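Local coordinates for 3-oxoacyl-[acyl-carrier-protein] synthase 2 (Rickettsia rickettsii, PDB 4JGA) that probably catalyses the condensation of malonyl-acyl carrier protein with a growing acyl chain, the elongation step of bacterial type II fatty acid synthesis, at residues 134-139 and 153-158; 45-50 and 60-65; 304-309 and 426-431; 245-250 and 394-399. One frame throughout, in Å; residues are numbered along the deposited sequence.

Contact 1. Residues 134-139 and 153-158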
loop_
_atom_site.group_PDB
_atom_site.type_symbol
_atom_site.label_atom_id
_atom_site.label_comp_id
_atom_site.label_asym_id
_atom_site.label_seq_id
_atom_site.Cartn_x
_atom_site.Cartn_y
_atom_site.Cartn_z
ATOM N N LYS A 134 16.444 1.314 -4.035
ATOM C CA LYS A 134 17.710 1.921 -4.427
ATOM C C LYS A 134 17.866 3.334 -3.792
ATOM O O LYS A 134 18.933 3.698 -3.329
ATOM C CB LYS A 134 17.829 1.981 -5.955
ATOM C CG LYS A 134 19.038 2.776 -6.432
ATOM C CD LYS A 134 19.361 2.480 -7.894
ATOM C CE LYS A 134 20.437 3.401 -8.470
ATOM N NZ LYS A 134 21.755 3.171 -7.812
ATOM N N MET A 135 16.793 4.106 -3.778
ATOM C CA MET A 135 16.810 5.451 -3.235
ATOM C C MET A 135 17.172 5.427 -1.750
ATOM O O MET A 135 18.074 6.156 -1.327
ATOM C CB MET A 135 15.452 6.144 -3.460
ATOM C CG MET A 135 15.384 7.611 -3.023
ATOM S SD MET A 135 16.692 8.652 -3.680
ATOM C CE MET A 135 16.442 8.433 -5.465
ATOM N N ILE A 136 16.553 4.518 -0.998
ATOM C CA ILE A 136 16.818 4.410 0.432
ATOM C C ILE A 136 18.217 3.857 0.669
ATOM O O ILE A 136 18.937 4.367 1.495
ATOM C CB ILE A 136 15.753 3.570 1.169
ATOM C CG1 ILE A 136 14.383 4.243 1.049
ATOM C CG2 ILE A 136 16.099 3.397 2.652
ATOM C CD1 ILE A 136 13.219 3.429 1.593
ATOM N N GLU A 137 18.584 2.821 -0.072
ATOM C CA GLU A 137 19.896 2.187 0.053
ATOM C C GLU A 137 20.994 3.190 -0.238
ATOM O O GLU A 137 21.872 3.399 0.586
ATOM C CB GLU A 137 19.986 0.975 -0.897
ATOM C CG GLU A 137 21.362 0.335 -1.029
ATOM C CD GLU A 137 21.322 -0.924 -1.868
ATOM O OE1 GLU A 137 20.421 -1.027 -2.715
ATOM O OE2 GLU A 137 22.173 -1.823 -1.634
ATOM N N ASP A 138 20.926 3.829 -1.401
ATOM C CA ASP A 138 21.940 4.818 -1.802
ATOM C C ASP A 138 21.987 5.989 -0.824
ATOM O O ASP A 138 23.054 6.444 -0.464
ATOM C CB ASP A 138 21.685 5.358 -3.217
ATOM C CG ASP A 138 21.893 4.313 -4.293
ATOM O OD1 ASP A 138 22.408 3.227 -3.995
ATOM O OD2 ASP A 138 21.536 4.578 -5.445
ATOM N N THR A 139 20.832 6.468 -0.408
ATOM C CA THR A 139 20.780 7.691 0.371
ATOM C C THR A 139 21.333 7.398 1.771
ATOM O O THR A 139 22.040 8.236 2.341
ATOM C CB THR A 139 19.360 8.295 0.462
ATOM O OG1 THR A 139 18.859 8.617 -0.841
ATOM C CG2 THR A 139 19.379 9.582 1.292
ATOM N N PRO A 153 16.834 17.256 -0.593
ATOM C CA PRO A 153 15.444 17.640 -0.314
ATOM C C PRO A 153 14.419 16.687 -0.955
ATOM O O PRO A 153 13.313 16.559 -0.452
ATOM C CB PRO A 153 15.336 19.049 -0.940
ATOM C CG PRO A 153 16.756 19.545 -1.056
ATOM C CD PRO A 153 17.604 18.331 -1.268
ATOM N N PHE A 154 14.780 16.035 -2.059
ATOM C CA PHE A 154 13.856 15.139 -2.737
ATOM C C PHE A 154 13.787 13.714 -2.141
ATOM O O PHE A 154 12.980 12.910 -2.595
ATOM C CB PHE A 154 14.242 15.035 -4.213
ATOM C CG PHE A 154 13.943 16.255 -4.984
ATOM C CD1 PHE A 154 12.702 16.416 -5.588
ATOM C CD2 PHE A 154 14.886 17.247 -5.116
ATOM C CE1 PHE A 154 12.421 17.554 -6.326
ATOM C CE2 PHE A 154 14.618 18.399 -5.831
ATOM C CZ PHE A 154 13.385 18.557 -6.445
ATOM N N PHE A 155 14.602 13.404 -1.120
ATOM C CA PHE A 155 14.692 12.035 -0.613
ATOM C C PHE A 155 13.336 11.398 -0.221
ATOM O O PHE A 155 12.993 10.298 -0.703
ATOM C CB PHE A 155 15.660 11.948 0.568
ATOM C CG PHE A 155 15.666 10.595 1.227
ATOM C CD1 PHE A 155 15.946 9.444 0.482
ATOM C CD2 PHE A 155 15.315 10.453 2.575
ATOM C CE1 PHE A 155 15.895 8.196 1.076
ATOM C CE2 PHE A 155 15.284 9.210 3.174
ATOM C CZ PHE A 155 15.575 8.067 2.429
ATOM N N ILE A 156 12.560 12.075 0.620
ATOM C CA ILE A 156 11.302 11.481 1.091
ATOM C C ILE A 156 10.340 11.203 -0.060
ATOM O O ILE A 156 9.978 10.042 -0.285
ATOM C CB ILE A 156 10.643 12.305 2.222
ATOM C CG1 ILE A 156 11.554 12.333 3.459
ATOM C CG2 ILE A 156 9.282 11.723 2.563
ATOM C CD1 ILE A 156 11.786 10.975 4.099
ATOM N N PRO A 157 9.919 12.240 -0.820
ATOM C CA PRO A 157 8.989 11.899 -1.929
ATOM C C PRO A 157 9.559 10.881 -2.938
ATOM O O PRO A 157 8.811 10.054 -3.509
ATOM C CB PRO A 157 8.694 13.279 -2.587
ATOM C CG PRO A 157 9.814 14.173 -2.158
ATOM C CD PRO A 157 10.176 13.689 -0.759
ATOM N N ALA A 158 10.866 10.937 -3.174
ATOM C CA ALA A 158 11.497 10.039 -4.139
ATOM C C ALA A 158 11.421 8.578 -3.727
ATOM O O ALA A 158 11.513 7.691 -4.588
ATOM C CB ALA A 158 12.944 10.419 -4.330
#
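T139 lies over one face of the F155 ring: its CG2 methyl sits 3.8 Å from the ring centroid, 22° off the ring normal, a CH-pi contact. The threonine hydroxyl borders the same part of the ring, OG1 3.3 Å from F155 CD1, but its polar partner is in its own helix. With chi1 -60°, OG1 stands beside the backbone N and donates to M135 O at 2.6 Å. That carbonyl also accepts from T139 N, from the opposite face, so two bonds grip one oxygen and hold the rotation of T139, with CG2 over the ring face. CG of F155, opposite the backbone N (chi1 173°), carries the phenyl group across to helix 133-146, where I136 CA lies at its edge, in plane. M135 lies alongside the ring and reaches A158. Its CG is 4.0 Å from F155 CD1 and 3.9 Å from A158 CB, and bends at chi2 and chi3 fold the thioether back, keeping SD and CE near the A158 methyl. The second subunit also reaches the contact: its I136 packs on I136 and its V219 on F155. No hydrogen bond joins the segments; their cohesion is apolar, with the hydroxyl satisfied inside its helix.

Contact 2. Residues 45-50 and 60-65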
loop_
_atom_site.group_PDB
_atom_site.type_symbol
_atom_site.label_atom_id
_atom_site.label_comp_id
_atom_site.label_asym_id
_atom_site.label_seq_id
_atom_site.Cartn_x
_atom_site.Cartn_y
_atom_site.Cartn_z
ATOM N N SER A 45 13.518 -13.964 -24.466
ATOM C CA SER A 45 13.778 -13.847 -23.033
ATOM C C SER A 45 14.394 -12.492 -22.766
ATOM O O SER A 45 15.196 -12.029 -23.568
ATOM C CB SER A 45 14.763 -14.951 -22.552
ATOM O OG SER A 45 15.161 -14.731 -21.199
ATOM N N GLY A 46 14.030 -11.862 -21.652
ATOM C CA GLY A 46 14.691 -10.621 -21.242
ATOM C C GLY A 46 15.627 -10.729 -20.046
ATOM O O GLY A 46 15.936 -9.723 -19.428
ATOM N N ILE A 47 16.072 -11.938 -19.725
ATOM C CA ILE A 47 16.918 -12.158 -18.573
ATOM C C ILE A 47 18.361 -12.033 -19.026
ATOM O O ILE A 47 18.747 -12.637 -20.034
ATOM C CB ILE A 47 16.711 -13.561 -17.955
ATOM C CG1 ILE A 47 15.257 -13.778 -17.478
ATOM C CG2 ILE A 47 17.692 -13.791 -16.823
ATOM C CD1 ILE A 47 14.695 -12.636 -16.692
ATOM N N LYS A 48 19.147 -11.245 -18.288
ATOM C CA LYS A 48 20.571 -11.005 -18.623
ATOM C C LYS A 48 21.451 -10.830 -17.384
ATOM O O LYS A 48 20.965 -10.846 -16.237
ATOM C CB LYS A 48 20.807 -9.849 -19.636
ATOM C CG LYS A 48 19.853 -8.684 -19.567
ATOM C CD LYS A 48 19.856 -7.827 -20.813
ATOM C CE LYS A 48 18.600 -6.958 -20.837
ATOM N NZ LYS A 48 17.330 -7.702 -21.143
ATOM N N THR A 49 22.753 -10.768 -17.652
ATOM C CA THR A 49 23.746 -10.531 -16.648
ATOM C C THR A 49 23.582 -9.106 -16.090
ATOM O O THR A 49 23.405 -8.149 -16.828
ATOM C CB THR A 49 25.150 -10.740 -17.242
ATOM O OG1 THR A 49 25.346 -12.149 -17.490
ATOM C CG2 THR A 49 26.224 -10.252 -16.308
ATOM N N ILE A 50 23.629 -8.992 -14.777
ATOM C CA ILE A 50 23.626 -7.716 -14.110
ATOM C C ILE A 50 24.969 -7.060 -14.353
ATOM O O ILE A 50 25.999 -7.658 -14.118
ATOM C CB ILE A 50 23.428 -7.880 -12.587
ATOM C CG1 ILE A 50 22.026 -8.419 -12.316
ATOM C CG2 ILE A 50 23.650 -6.553 -11.852
ATOM C CD1 ILE A 50 21.854 -9.003 -10.936
ATOM N N CYS A 60 23.583 -14.872 -6.958
ATOM C CA CYS A 60 22.755 -14.676 -8.167
ATOM C C CYS A 60 23.235 -13.440 -8.916
ATOM O O CYS A 60 23.384 -12.391 -8.336
ATOM C CB CYS A 60 21.282 -14.514 -7.822
ATOM S SG CYS A 60 20.239 -14.265 -9.293
ATOM N N LYS A 61 23.523 -13.600 -10.204
ATOM C CA LYS A 61 24.212 -12.576 -10.973
ATOM C C LYS A 61 23.389 -12.121 -12.170
ATOM O O LYS A 61 23.900 -11.437 -13.044
ATOM C CB LYS A 61 25.568 -13.118 -11.453
ATOM C CG LYS A 61 26.512 -13.470 -10.309
ATOM C CD LYS A 61 27.734 -14.232 -10.792
ATOM C CE LYS A 61 28.465 -14.855 -9.620
ATOM N NZ LYS A 61 29.049 -13.833 -8.708
ATOM N N ILE A 62 22.112 -12.499 -12.197
ATOM C CA ILE A 62 21.271 -12.275 -13.382
ATOM C C ILE A 62 19.932 -11.673 -12.981
ATOM O O ILE A 62 19.537 -11.753 -11.833
ATOM C CB ILE A 62 20.989 -13.587 -14.136
ATOM C CG1 ILE A 62 20.323 -14.618 -13.205
ATOM C CG2 ILE A 62 22.283 -14.142 -14.732
ATOM C CD1 ILE A 62 19.728 -15.837 -13.908
ATOM N N ALA A 63 19.246 -11.094 -13.952
ATOM C CA ALA A 63 17.960 -10.487 -13.701
ATOM C C ALA A 63 17.278 -10.154 -15.018
ATOM O O ALA A 63 17.938 -10.046 -16.045
ATOM C CB ALA A 63 18.111 -9.219 -12.842
ATOM N N GLY A 64 15.957 -9.990 -14.933
ATOM C CA GLY A 64 15.148 -9.391 -15.991
ATOM C C GLY A 64 15.288 -7.880 -15.924
ATOM O O GLY A 64 14.765 -7.236 -15.019
ATOM N N LEU A 65 15.999 -7.324 -16.888
ATOM C CA LEU A 65 16.378 -5.924 -16.838
ATOM C C LEU A 65 15.888 -5.147 -18.046
ATOM O O LEU A 65 15.898 -5.634 -19.194
ATOM C CB LEU A 65 17.900 -5.804 -16.733
ATOM C CG LEU A 65 18.531 -6.379 -15.457
ATOM C CD1 LEU A 65 20.042 -6.520 -15.645
ATOM C CD2 LEU A 65 18.212 -5.513 -14.230
HETATM O O HOH W 1 26.462 -10.078 -12.768
#
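K48 and A63 form the hydrogen-bonded pair of this small antiparallel ladder: K48 N donates to A63 O at 2.8 Å, almost straight at 176°, and A63 N returns a bond of 2.9 Å to K48 O. One step on, I50 N reaches K61 O at 3.0 Å, and a water donates to both K61 O and I50 O, extending the connection past the last direct bond. At the other end the ladder weakens, where L65 N donates weakly to G46 O over 3.5 Å. The K48 side chain reinforces that end. Its chain runs extended until a bend at chi4 (-73°) turns the ammonium back, and NZ donates to L65 O at 3.2 Å and to G46 O, which it meets from above the carbonyl plane. Around these bonds lie the non-hydrogen-bonded pairs, I47 with G64 and T49 with I62. At the first, I47 CD1 comes to 3.4 Å from G64 CA, passing over backbone where the glycine has no side chain. I47 CG2 also touches I62 CD1. I50 covers the other face, its CG1 4.0 Å from A63 CB and close to L65 CD1, which also reaches T49 O. Beyond the ladder, G46 and G64 make backbone bonds with S360 and M254, tying the two-stranded sheet to helix 358-361 and to the loop before strand 257-265. The chemistry is that of a short beta ribbon held by backbone bonds, with one lysine ammonium linking two carbonyls at the end where the backbone bond is weak and aliphatic groups on both faces.

Contact 3. Residues 304-309 and 426-431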
loop_
_atom_site.group_PDB
_atom_site.type_symbol
_atom_site.label_atom_id
_atom_site.label_comp_id
_atom_site.label_asym_id
_atom_site.label_seq_id
_atom_site.Cartn_x
_atom_site.Cartn_y
_atom_site.Cartn_z
ATOM N N ARG A 304 -8.380 -20.999 -3.025
ATOM C CA ARG A 304 -9.512 -20.164 -2.708
ATOM C C ARG A 304 -9.554 -18.889 -3.550
ATOM O O ARG A 304 -10.611 -18.473 -3.954
ATOM C CB ARG A 304 -9.521 -19.813 -1.220
ATOM C CG ARG A 304 -9.908 -20.991 -0.315
ATOM C CD ARG A 304 -9.630 -20.678 1.151
ATOM N NE ARG A 304 -10.296 -19.446 1.512
ATOM C CZ ARG A 304 -9.717 -18.383 2.056
ATOM N NH1 ARG A 304 -8.451 -18.399 2.477
ATOM N NH2 ARG A 304 -10.452 -17.295 2.244
ATOM N N ALA A 305 -8.417 -18.243 -3.767
ATOM C CA ALA A 305 -8.411 -17.029 -4.577
ATOM C C ALA A 305 -8.957 -17.292 -5.983
ATOM O O ALA A 305 -9.770 -16.525 -6.491
ATOM C CB ALA A 305 -7.026 -16.447 -4.660
ATOM N N MET A 306 -8.495 -18.379 -6.600
ATOM C CA MET A 306 -8.989 -18.772 -7.915
ATOM C C MET A 306 -10.484 -19.068 -7.861
ATOM O O MET A 306 -11.267 -18.561 -8.666
ATOM C CB MET A 306 -8.232 -19.995 -8.452
ATOM C CG MET A 306 -6.776 -19.680 -8.788
ATOM S SD MET A 306 -5.932 -21.082 -9.545
ATOM C CE MET A 306 -5.760 -22.183 -8.132
ATOM N N ARG A 307 -10.864 -19.879 -6.892
ATOM C CA ARG A 307 -12.239 -20.288 -6.761
ATOM C C ARG A 307 -13.155 -19.086 -6.558
ATOM O O ARG A 307 -14.197 -18.976 -7.207
ATOM C CB ARG A 307 -12.394 -21.255 -5.591
ATOM C CG ARG A 307 -13.791 -21.839 -5.448
ATOM C CD ARG A 307 -14.030 -22.340 -4.030
ATOM N NE ARG A 307 -13.761 -21.242 -3.085
ATOM C CZ ARG A 307 -13.603 -21.405 -1.774
ATOM N NH1 ARG A 307 -13.698 -22.605 -1.228
ATOM N NH2 ARG A 307 -13.361 -20.347 -1.010
ATOM N N ASP A 308 -12.771 -18.206 -5.650
ATOM C CA ASP A 308 -13.565 -17.010 -5.369
ATOM C C ASP A 308 -13.632 -16.041 -6.560
ATOM O O ASP A 308 -14.622 -15.376 -6.755
ATOM C CB ASP A 308 -12.979 -16.257 -4.182
ATOM C CG ASP A 308 -13.096 -17.044 -2.865
ATOM O OD1 ASP A 308 -13.689 -18.156 -2.828
ATOM O OD2 ASP A 308 -12.553 -16.501 -1.889
ATOM N N ALA A 309 -12.563 -15.967 -7.331
ATOM C CA ALA A 309 -12.530 -15.048 -8.459
ATOM C C ALA A 309 -13.590 -15.459 -9.474
ATOM O O ALA A 309 -14.315 -14.626 -9.999
ATOM C CB ALA A 309 -11.150 -15.015 -9.081
ATOM N N ASN A 426 -2.720 -13.633 -1.566
ATOM C CA ASN A 426 -3.065 -14.198 -2.879
ATOM C C ASN A 426 -4.110 -13.356 -3.568
ATOM O O ASN A 426 -5.082 -12.921 -2.937
ATOM C CB ASN A 426 -3.630 -15.598 -2.748
ATOM C CG ASN A 426 -2.751 -16.494 -1.885
ATOM O OD1 ASN A 426 -1.721 -16.985 -2.339
ATOM N ND2 ASN A 426 -3.140 -16.684 -0.642
ATOM N N ALA A 427 -3.892 -13.111 -4.852
ATOM C CA ALA A 427 -4.881 -12.420 -5.647
ATOM C C ALA A 427 -5.060 -13.126 -7.000
ATOM O O ALA A 427 -4.064 -13.512 -7.645
ATOM C CB ALA A 427 -4.482 -10.972 -5.832
ATOM N N SER A 428 -6.317 -13.294 -7.404
ATOM C CA SER A 428 -6.669 -13.832 -8.727
ATOM C C SER A 428 -7.668 -12.906 -9.402
ATOM O O SER A 428 -8.599 -12.380 -8.749
ATOM C CB SER A 428 -7.272 -15.230 -8.618
ATOM O OG SER A 428 -6.288 -16.143 -8.175
ATOM N N LEU A 429 -7.460 -12.704 -10.696
ATOM C CA LEU A 429 -8.306 -11.858 -11.498
ATOM C C LEU A 429 -8.851 -12.650 -12.699
ATOM O O LEU A 429 -8.121 -13.436 -13.306
ATOM C CB LEU A 429 -7.510 -10.653 -11.983
ATOM C CG LEU A 429 -7.145 -9.640 -10.882
ATOM C CD1 LEU A 429 -6.023 -8.694 -11.358
ATOM C CD2 LEU A 429 -8.383 -8.882 -10.421
ATOM N N VAL A 430 -10.127 -12.443 -13.007
ATOM C CA VAL A 430 -10.753 -13.018 -14.187
ATOM C C VAL A 430 -11.188 -11.899 -15.150
ATOM O O VAL A 430 -11.878 -10.938 -14.772
ATOM C CB VAL A 430 -11.977 -13.893 -13.851
ATOM C CG1 VAL A 430 -12.670 -14.382 -15.130
ATOM C CG2 VAL A 430 -11.567 -15.059 -12.989
ATOM N N ILE A 431 -10.820 -12.082 -16.414
ATOM C CA ILE A 431 -11.135 -11.155 -17.467
ATOM C C ILE A 431 -11.885 -11.911 -18.537
ATOM O O ILE A 431 -11.578 -13.069 -18.821
ATOM C CB ILE A 431 -9.859 -10.648 -18.143
ATOM C CG1 ILE A 431 -9.010 -9.893 -17.147
ATOM C CG2 ILE A 431 -10.204 -9.697 -19.281
ATOM C CD1 ILE A 431 -7.613 -9.617 -17.742
#
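S428 projects from its strand against the middle of helix 300-312, its CB 3.5 Å from A305 O and its hydroxyl wedged between A305 and M306. OG is 3.6 Å from A305 CB and equally far from M306 CG, contacts of packing alone. The torsion that leaves OG beside the backbone N (chi1 -67°) suits another partner: the hydroxyl is hydrogen-bonded to OD1 of N418 on the adjoining strand 414-421, so a buried polar atom is satisfied within the sheet. A305 and A309, one helical turn apart, present their methyl groups to the strand, A305 toward N426 and A309 toward V430, with S428 touching both. A305 CB touches N426 CB at 4.0 Å, while A309 CB rests 3.9 Å from S428 CB and meets the CG2 branch of V430 at the same distance. Small residues let the helix lie close: the axes of 304-309 and 426-431 approach to 7.1 Å, with 31° between their directions. The amide of N426 turns to D288 instead of the helix, and M306, whose CB points away from the strand, packs on L416 and N418. L429, on the other face of the strand, meets F373 of helix 368-382 and A189 of helix 187-200. Strand 425-432 is an interior strand of a mixed sheet with helices on both faces, the layered alpha-beta architecture of the thiolase fold; N418 also belongs to the potassium site.

Contact 4. Residues 245-250 and 394-399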
loop_
_atom_site.group_PDB
_atom_site.type_symbol
_atom_site.label_atom_id
_atom_site.label_comp_id
_atom_site.label_asym_id
_atom_site.label_seq_id
_atom_site.Cartn_x
_atom_site.Cartn_y
_atom_site.Cartn_z
ATOM N N TRP A 245 7.829 -25.074 -13.607
ATOM C CA TRP A 245 7.413 -26.479 -13.641
ATOM C C TRP A 245 8.431 -27.449 -14.254
ATOM O O TRP A 245 8.122 -28.634 -14.422
ATOM C CB TRP A 245 6.037 -26.633 -14.284
ATOM C CG TRP A 245 5.032 -25.724 -13.700
ATOM C CD1 TRP A 245 4.453 -25.798 -12.437
ATOM C CD2 TRP A 245 4.460 -24.582 -14.326
ATOM N NE1 TRP A 245 3.564 -24.743 -12.262
ATOM C CE2 TRP A 245 3.544 -23.995 -13.399
ATOM C CE3 TRP A 245 4.622 -23.983 -15.575
ATOM C CZ2 TRP A 245 2.824 -22.865 -13.699
ATOM C CZ3 TRP A 245 3.885 -22.855 -15.862
ATOM C CH2 TRP A 245 2.993 -22.318 -14.950
ATOM N N ASP A 246 9.623 -26.946 -14.611
ATOM C CA ASP A 246 10.692 -27.786 -15.142
ATOM C C ASP A 246 11.390 -28.456 -13.957
ATOM O O ASP A 246 11.529 -27.865 -12.878
ATOM C CB ASP A 246 11.705 -26.984 -15.948
ATOM C CG ASP A 246 12.720 -27.869 -16.639
ATOM O OD1 ASP A 246 12.398 -28.375 -17.745
ATOM O OD2 ASP A 246 13.838 -28.057 -16.065
ATOM N N LYS A 247 11.806 -29.696 -14.162
ATOM C CA LYS A 247 12.489 -30.453 -13.128
ATOM C C LYS A 247 13.773 -29.815 -12.672
ATOM O O LYS A 247 14.209 -30.106 -11.568
ATOM C CB LYS A 247 12.767 -31.888 -13.590
ATOM C CG LYS A 247 11.518 -32.747 -13.525
ATOM C CD LYS A 247 11.793 -34.237 -13.582
ATOM C CE LYS A 247 10.482 -34.994 -13.632
ATOM N NZ LYS A 247 10.689 -36.415 -13.890
ATOM N N ASP A 248 14.416 -29.000 -13.511
ATOM C CA ASP A 248 15.664 -28.354 -13.084
ATOM C C ASP A 248 15.452 -26.953 -12.493
ATOM O O ASP A 248 16.425 -26.230 -12.261
ATOM C CB ASP A 248 16.673 -28.308 -14.206
ATOM C CG ASP A 248 18.096 -28.341 -13.685
ATOM O OD1 ASP A 248 18.364 -29.080 -12.701
ATOM O OD2 ASP A 248 18.989 -27.646 -14.240
ATOM N N ARG A 249 14.200 -26.575 -12.223
ATOM C CA ARG A 249 13.939 -25.287 -11.593
ATOM C C ARG A 249 14.579 -25.245 -10.213
ATOM O O ARG A 249 14.684 -26.264 -9.560
ATOM C CB ARG A 249 12.443 -25.014 -11.492
ATOM C CG ARG A 249 11.730 -25.883 -10.465
ATOM C CD ARG A 249 10.226 -25.770 -10.644
ATOM N NE ARG A 249 9.551 -26.532 -9.619
ATOM C CZ ARG A 249 9.434 -27.857 -9.606
ATOM N NH1 ARG A 249 9.929 -28.617 -10.580
ATOM N NH2 ARG A 249 8.817 -28.424 -8.590
ATOM N N SER A 250 15.047 -24.070 -9.802
ATOM C CA SER A 250 15.666 -23.909 -8.482
ATOM C C SER A 250 15.570 -22.473 -7.923
ATOM O O SER A 250 16.466 -22.039 -7.173
ATOM C CB SER A 250 17.124 -24.341 -8.545
ATOM O OG SER A 250 17.913 -23.477 -9.355
ATOM N N PRO A 394 9.219 -31.506 -18.008
ATOM C CA PRO A 394 8.139 -31.130 -17.087
ATOM C C PRO A 394 8.111 -32.016 -15.840
ATOM O O PRO A 394 8.350 -33.222 -15.923
ATOM C CB PRO A 394 6.859 -31.319 -17.927
ATOM C CG PRO A 394 7.293 -31.601 -19.334
ATOM C CD PRO A 394 8.719 -32.087 -19.269
ATOM N N MET A 395 7.790 -31.430 -14.690
ATOM C CA MET A 395 7.647 -32.226 -13.473
ATOM C C MET A 395 6.554 -33.282 -13.667
ATOM O O MET A 395 5.654 -33.130 -14.495
ATOM C CB MET A 395 7.387 -31.348 -12.230
ATOM C CG MET A 395 6.165 -30.450 -12.318
ATOM S SD MET A 395 6.179 -29.153 -11.070
ATOM C CE MET A 395 5.965 -30.138 -9.584
ATOM N N ASP A 396 6.666 -34.372 -12.915
ATOM C CA ASP A 396 5.817 -35.546 -13.102
ATOM C C ASP A 396 4.325 -35.300 -12.922
ATOM O O ASP A 396 3.489 -35.941 -13.587
ATOM C CB ASP A 396 6.249 -36.663 -12.139
ATOM C CG ASP A 396 7.571 -37.308 -12.539
ATOM O OD1 ASP A 396 7.925 -37.305 -13.737
ATOM O OD2 ASP A 396 8.237 -37.846 -11.635
ATOM N N GLU A 397 3.999 -34.375 -12.045
ATOM C CA GLU A 397 2.621 -34.085 -11.707
ATOM C C GLU A 397 1.842 -33.372 -12.839
ATOM O O GLU A 397 0.638 -33.213 -12.738
ATOM C CB GLU A 397 2.592 -33.192 -10.459
ATOM C CG GLU A 397 3.169 -33.856 -9.223
ATOM C CD GLU A 397 4.693 -33.817 -9.132
ATOM O OE1 GLU A 397 5.419 -33.455 -10.100
ATOM O OE2 GLU A 397 5.186 -34.170 -8.044
ATOM N N VAL A 398 2.521 -32.912 -13.878
ATOM C CA VAL A 398 1.857 -32.124 -14.911
ATOM C C VAL A 398 0.817 -32.964 -15.667
ATOM O O VAL A 398 1.133 -34.053 -16.153
ATOM C CB VAL A 398 2.862 -31.506 -15.895
ATOM C CG1 VAL A 398 2.148 -30.893 -17.087
ATOM C CG2 VAL A 398 3.696 -30.454 -15.176
ATOM N N ASN A 399 -0.421 -32.467 -15.735
ATOM C CA ASN A 399 -1.511 -33.163 -16.442
ATOM C C ASN A 399 -2.312 -32.244 -17.331
ATOM O O ASN A 399 -3.389 -32.613 -17.788
ATOM C CB ASN A 399 -2.499 -33.740 -15.434
ATOM C CG ASN A 399 -2.070 -35.054 -14.864
ATOM O OD1 ASN A 399 -1.333 -35.822 -15.468
ATOM N ND2 ASN A 399 -2.560 -35.326 -13.662
#
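M395 bridges two groups of the facing loop. Its SD lies 3.5 Å above the plane of the R249 guanidinium, displaced toward the rim, while the same sulfur meets the edge of the W245 ring 4.0 Å from CD1, a Met-aromatic contact. The turn at chi1 (57°) places M395 CG 3.4 Å from W245 O, and the bend at chi3 brings CE to 3.5 Å from R249 NH2. The backbone supports this placement: M395 N donates to W245 O at 2.8 Å, nearly along the C=O axis. Farther out, the extended K247 chain passes M395 CA and P394 O to form a salt bridge, NZ to D396 OD1 at 2.9 Å, approaching from above the carboxylate plane. Behind these groups, R249 NH1 donates to D246 O at 2.9 Å, and R249 N reaches the same oxygen from its opposite face, closing a type I turn and steadying the guanidinium. D246 OD2 receives D248 N in an Asx turn, whereas its OD1 is bound by the backbone N of T393. R249 NE and NH2 donate to T330 O and T331 O, just at the start of helix 331-345, and W245, E397 and V398 pack on L338 of that helix, so both loops border it.

From the N terminus, contact 2 comes first, closing a short hairpin loop between residues 45-50 and 60-65. Contact 1 follows in series, joining helix 133-146 to helix 155-159 at the subunit interface, with 13 residues between its segments, over half of them the rest of helix 133-146; its centre is about 25 Å from that of contact 2, without touching it. Contacts 3 and 4 span far more chain, and they cross: 245-250 precedes 304-309, and 394-399 falls before 426-431. Contact 4 links the loop ahead of strand 257-265 to one late in the chain, while contact 3 returns the final strand to helix 300-312. Contacts 1 and 3 lie on opposite sides of the chain's centre.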